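Local coordinates for glycoside Hydrolase (Bacteroides plebeius, PDB 5T3B), which is a family 50 glycoside hydrolase of a human gut bacterium and probably cleaves glycosidic bonds in agarose-type galactans, at residues I56-G68 and F417-A429. Sequence-based numbering, arbitrary orientation.
Sequences IEAKTRILPYLVG and FAYQHFTLGLLEA. With EDO (1,2-ethanediol), chain P.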
# COMPACT_ATOMS: atom_id res chain seq x y z
N ILE A 56 21.96 0.79 -14.27
CA ILE A 56 21.73 -0.21 -15.26
C ILE A 56 20.68 0.22 -16.24
O ILE A 56 19.85 1.06 -15.90
CB ILE A 56 21.35 -1.56 -14.69
CG1 ILE A 56 20.00 -1.53 -13.98
CG2 ILE A 56 22.36 -1.99 -13.68
CD1 ILE A 56 19.03 -2.54 -14.43
N GLU A 57 20.61 -0.44 -17.39
CA GLU A 57 19.59 -0.18 -18.38
C GLU A 57 18.47 -1.18 -18.28
O GLU A 57 18.69 -2.38 -18.39
CB GLU A 57 20.20 -0.30 -19.78
CG GLU A 57 21.24 0.79 -20.06
CD GLU A 57 21.83 0.80 -21.44
OE1 GLU A 57 21.72 -0.20 -22.14
OE2 GLU A 57 22.42 1.82 -21.80
N ALA A 58 17.25 -0.70 -18.07
CA ALA A 58 16.08 -1.50 -17.86
C ALA A 58 15.05 -1.31 -18.97
O ALA A 58 14.63 -0.18 -19.25
CB ALA A 58 15.43 -1.16 -16.52
N LYS A 59 14.65 -2.43 -19.55
CA LYS A 59 13.54 -2.40 -20.49
C LYS A 59 12.29 -1.98 -19.79
O LYS A 59 11.93 -2.50 -18.71
CB LYS A 59 13.33 -3.73 -21.19
CG LYS A 59 14.18 -4.03 -22.37
CD LYS A 59 13.58 -5.30 -23.06
CE LYS A 59 14.25 -5.57 -24.31
NZ LYS A 59 13.76 -6.93 -24.63
N THR A 60 11.59 -1.02 -20.36
CA THR A 60 10.45 -0.39 -19.68
C THR A 60 9.28 -0.23 -20.66
O THR A 60 9.48 0.11 -21.84
CB THR A 60 10.94 0.97 -19.14
OG1 THR A 60 12.05 0.76 -18.28
CG2 THR A 60 9.97 1.73 -18.39
N ARG A 61 8.08 -0.39 -20.12
CA ARG A 61 6.82 -0.27 -20.81
C ARG A 61 6.18 1.03 -20.39
O ARG A 61 5.82 1.19 -19.21
CB ARG A 61 5.91 -1.48 -20.48
CG ARG A 61 4.57 -1.40 -21.21
CD ARG A 61 3.81 -2.71 -21.12
NE ARG A 61 3.40 -3.02 -19.74
CZ ARG A 61 2.54 -3.97 -19.40
NH1 ARG A 61 1.86 -4.63 -20.33
NH2 ARG A 61 2.33 -4.20 -18.13
N ILE A 62 5.93 1.93 -21.35
CA ILE A 62 5.23 3.14 -21.07
C ILE A 62 3.92 3.24 -21.89
O ILE A 62 3.77 2.60 -22.94
CB ILE A 62 6.09 4.42 -21.25
CG1 ILE A 62 6.59 4.60 -22.68
CG2 ILE A 62 7.26 4.43 -20.29
CD1 ILE A 62 7.18 5.99 -22.95
N LEU A 63 3.01 4.09 -21.43
CA LEU A 63 1.66 4.14 -21.97
C LEU A 63 1.59 4.44 -23.48
O LEU A 63 0.82 3.75 -24.18
CB LEU A 63 0.80 5.07 -21.15
CG LEU A 63 -0.68 5.04 -21.47
CD1 LEU A 63 -1.33 3.68 -21.21
CD2 LEU A 63 -1.40 6.13 -20.67
N PRO A 64 2.40 5.37 -23.99
CA PRO A 64 2.35 5.66 -25.43
C PRO A 64 2.73 4.50 -26.32
O PRO A 64 2.41 4.54 -27.51
CB PRO A 64 3.38 6.79 -25.55
CG PRO A 64 3.37 7.46 -24.24
CD PRO A 64 3.26 6.35 -23.28
N TYR A 65 3.38 3.47 -25.78
CA TYR A 65 3.95 2.40 -26.58
C TYR A 65 3.31 1.05 -26.33
O TYR A 65 3.87 0.01 -26.65
CB TYR A 65 5.48 2.39 -26.36
CG TYR A 65 6.19 3.65 -26.89
CD1 TYR A 65 5.73 4.34 -27.99
CD2 TYR A 65 7.33 4.13 -26.23
CE1 TYR A 65 6.39 5.46 -28.47
CE2 TYR A 65 8.01 5.22 -26.73
CZ TYR A 65 7.54 5.88 -27.86
OH TYR A 65 8.24 6.94 -28.35
N LEU A 66 2.14 1.07 -25.73
CA LEU A 66 1.31 -0.13 -25.66
C LEU A 66 0.65 -0.44 -26.96
O LEU A 66 0.00 0.41 -27.53
CB LEU A 66 0.14 0.14 -24.80
CG LEU A 66 0.39 0.28 -23.44
CD1 LEU A 66 -0.96 0.10 -22.60
CD2 LEU A 66 1.38 -0.70 -22.90
N VAL A 67 0.89 -1.63 -27.49
CA VAL A 67 0.32 -1.96 -28.80
C VAL A 67 -1.18 -2.26 -28.65
O VAL A 67 -1.57 -3.10 -27.82
CB VAL A 67 1.07 -3.18 -29.44
CG1 VAL A 67 0.39 -3.66 -30.72
CG2 VAL A 67 2.55 -2.85 -29.66
N GLY A 68 -2.01 -1.58 -29.42
CA GLY A 68 -3.43 -1.83 -29.41
C GLY A 68 -4.17 -0.93 -28.45
O GLY A 68 -5.36 -1.15 -28.28
N PHE A 417 8.09 7.72 -16.34
CA PHE A 417 8.15 6.46 -17.05
C PHE A 417 8.10 5.26 -16.11
O PHE A 417 7.39 4.26 -16.37
CB PHE A 417 9.39 6.36 -17.92
CG PHE A 417 9.52 7.38 -19.06
CD1 PHE A 417 8.46 8.05 -19.60
CD2 PHE A 417 10.77 7.62 -19.59
CE1 PHE A 417 8.59 8.93 -20.66
CE2 PHE A 417 10.94 8.49 -20.67
CZ PHE A 417 9.86 9.16 -21.18
N ALA A 418 8.83 5.34 -14.99
CA ALA A 418 8.81 4.26 -14.01
C ALA A 418 7.41 4.11 -13.40
O ALA A 418 6.99 2.99 -13.11
CB ALA A 418 9.82 4.51 -12.94
N TYR A 419 6.74 5.22 -13.12
CA TYR A 419 5.38 5.15 -12.59
C TYR A 419 4.49 4.43 -13.59
O TYR A 419 3.72 3.54 -13.20
CB TYR A 419 4.83 6.57 -12.32
CG TYR A 419 3.46 6.59 -11.75
CD1 TYR A 419 2.33 6.63 -12.57
CD2 TYR A 419 3.25 6.65 -10.40
CE1 TYR A 419 1.05 6.69 -12.08
CE2 TYR A 419 1.95 6.71 -9.90
CZ TYR A 419 0.85 6.75 -10.73
OH TYR A 419 -0.39 6.83 -10.13
N GLN A 420 4.56 4.80 -14.87
CA GLN A 420 3.75 4.12 -15.89
C GLN A 420 4.07 2.65 -15.96
O GLN A 420 3.14 1.82 -16.05
CB GLN A 420 3.85 4.78 -17.26
CG GLN A 420 3.43 6.22 -17.25
CD GLN A 420 3.12 6.73 -18.64
OE1 GLN A 420 3.61 6.19 -19.63
NE2 GLN A 420 2.31 7.77 -18.71
N HIS A 421 5.35 2.30 -15.98
CA HIS A 421 5.74 0.90 -16.10
C HIS A 421 5.17 0.08 -14.92
O HIS A 421 4.60 -0.99 -15.08
CB HIS A 421 7.26 0.82 -16.12
CG HIS A 421 7.82 -0.54 -16.17
ND1 HIS A 421 7.97 -1.23 -17.32
CD2 HIS A 421 8.19 -1.36 -15.19
CE1 HIS A 421 8.47 -2.40 -17.06
NE2 HIS A 421 8.58 -2.53 -15.76
N PHE A 422 5.36 0.61 -13.71
CA PHE A 422 4.97 -0.18 -12.53
C PHE A 422 3.45 -0.28 -12.48
O PHE A 422 2.91 -1.40 -12.24
CB PHE A 422 5.56 0.46 -11.24
CG PHE A 422 5.72 -0.52 -10.12
CD1 PHE A 422 6.82 -1.35 -10.10
CD2 PHE A 422 4.79 -0.64 -9.13
CE1 PHE A 422 6.99 -2.32 -9.14
CE2 PHE A 422 4.96 -1.61 -8.14
CZ PHE A 422 6.05 -2.42 -8.13
N THR A 423 2.74 0.82 -12.70
CA THR A 423 1.31 0.80 -12.62
C THR A 423 0.68 -0.04 -13.73
O THR A 423 -0.32 -0.72 -13.46
CB THR A 423 0.73 2.20 -12.58
OG1 THR A 423 1.07 2.95 -13.76
CG2 THR A 423 1.14 2.92 -11.30
N LEU A 424 1.22 -0.02 -14.94
CA LEU A 424 0.68 -0.91 -15.97
C LEU A 424 0.80 -2.36 -15.55
O LEU A 424 -0.11 -3.16 -15.81
CB LEU A 424 1.34 -0.65 -17.32
CG LEU A 424 0.98 0.63 -18.02
CD1 LEU A 424 1.93 0.98 -19.13
CD2 LEU A 424 -0.45 0.59 -18.53
N GLY A 425 1.92 -2.70 -14.93
CA GLY A 425 2.08 -4.03 -14.41
C GLY A 425 1.03 -4.43 -13.40
O GLY A 425 0.55 -5.55 -13.39
N LEU A 426 0.70 -3.47 -12.51
CA LEU A 426 -0.33 -3.69 -11.48
C LEU A 426 -1.72 -3.77 -12.12
O LEU A 426 -2.56 -4.55 -11.65
CB LEU A 426 -0.29 -2.61 -10.46
CG LEU A 426 0.93 -2.50 -9.62
CD1 LEU A 426 0.88 -1.36 -8.63
CD2 LEU A 426 1.27 -3.83 -8.92
N LEU A 427 -1.99 -2.97 -13.15
CA LEU A 427 -3.30 -2.98 -13.81
C LEU A 427 -3.62 -4.34 -14.37
O LEU A 427 -4.79 -4.69 -14.50
CB LEU A 427 -3.41 -1.87 -14.85
CG LEU A 427 -3.53 -0.47 -14.30
CD1 LEU A 427 -3.24 0.57 -15.38
CD2 LEU A 427 -4.85 -0.23 -13.62
N GLU A 428 -2.60 -5.09 -14.79
CA GLU A 428 -2.85 -6.42 -15.31
C GLU A 428 -3.24 -7.45 -14.25
O GLU A 428 -3.76 -8.52 -14.60
CB GLU A 428 -1.64 -6.93 -16.09
CG GLU A 428 -1.31 -6.13 -17.30
CD GLU A 428 -0.47 -6.89 -18.30
OE1 GLU A 428 -1.00 -7.82 -18.97
OE2 GLU A 428 0.69 -6.54 -18.41
N ALA A 429 -2.97 -7.16 -13.01
CA ALA A 429 -3.31 -8.06 -11.92
C ALA A 429 -4.76 -7.84 -11.53
O ALA A 429 -5.10 -6.83 -10.88
CB ALA A 429 -2.39 -7.86 -10.71
C1 EDO P . 9.88 -6.68 -18.51
O1 EDO P . 9.27 -6.83 -17.21
C2 EDO P . 10.38 -5.26 -18.64
O2 EDO P . 9.66 -4.35 -19.57
O HOH W 1 4.64 -2.75 -17.11
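Arg61 lies obliquely over Leu424, its NH2 3.8 Å from Leu424 CB, and carries on along helix 412-427 to Glu428. Its chain bends at chi3 (66°), which brings the guanidinium end-on to the carboxylate in a salt bridge. NH1 and NH2 share one oxygen, Glu428 OE2, at 2.9 Å for the NH2 contact. That oxygen lies near the guanidinium plane, and the carboxylate plane is turned 51° from it; OE1 of Glu428 goes to Ser36. NH2 also donates to a water that in turn donates to His421 O. With an alanine here, Glu428 OE2 would probably lose its charged mate and a gap would open beside Leu424 CB.

Two backbone N-H groups of 56-68 also bond to side chains of the helix. Arg61 N meets His421 ND1 in the ring plane at 2.9 Å, nearly straight (174°); since a backbone N-H can only donate, ND1 is the acceptor. NE2 pairs with Ser367, and Trp366 stacks on the ring. Leu63 N reaches Gln420 OE1 at 2.8 Å from above the amide's carbonyl plane. Apolar contacts fill in: Ile62 CG2 sits 3.7 Å from Phe417 CB, and Leu424 CD2 is 4.1 Å from Leu66 CD1, with Leu63 CD1 also against it.

The contact thus seats the end of strand 56-60 and the turn after it on helix 412-427, which probably belongs to the outer layer of the family's (beta/alpha)8 barrel. Strand 56-60 pairs antiparallel with strand 39-48, while Gln420 and Thr423 pack on helix 459-469 and Leu427 on strand 432-437.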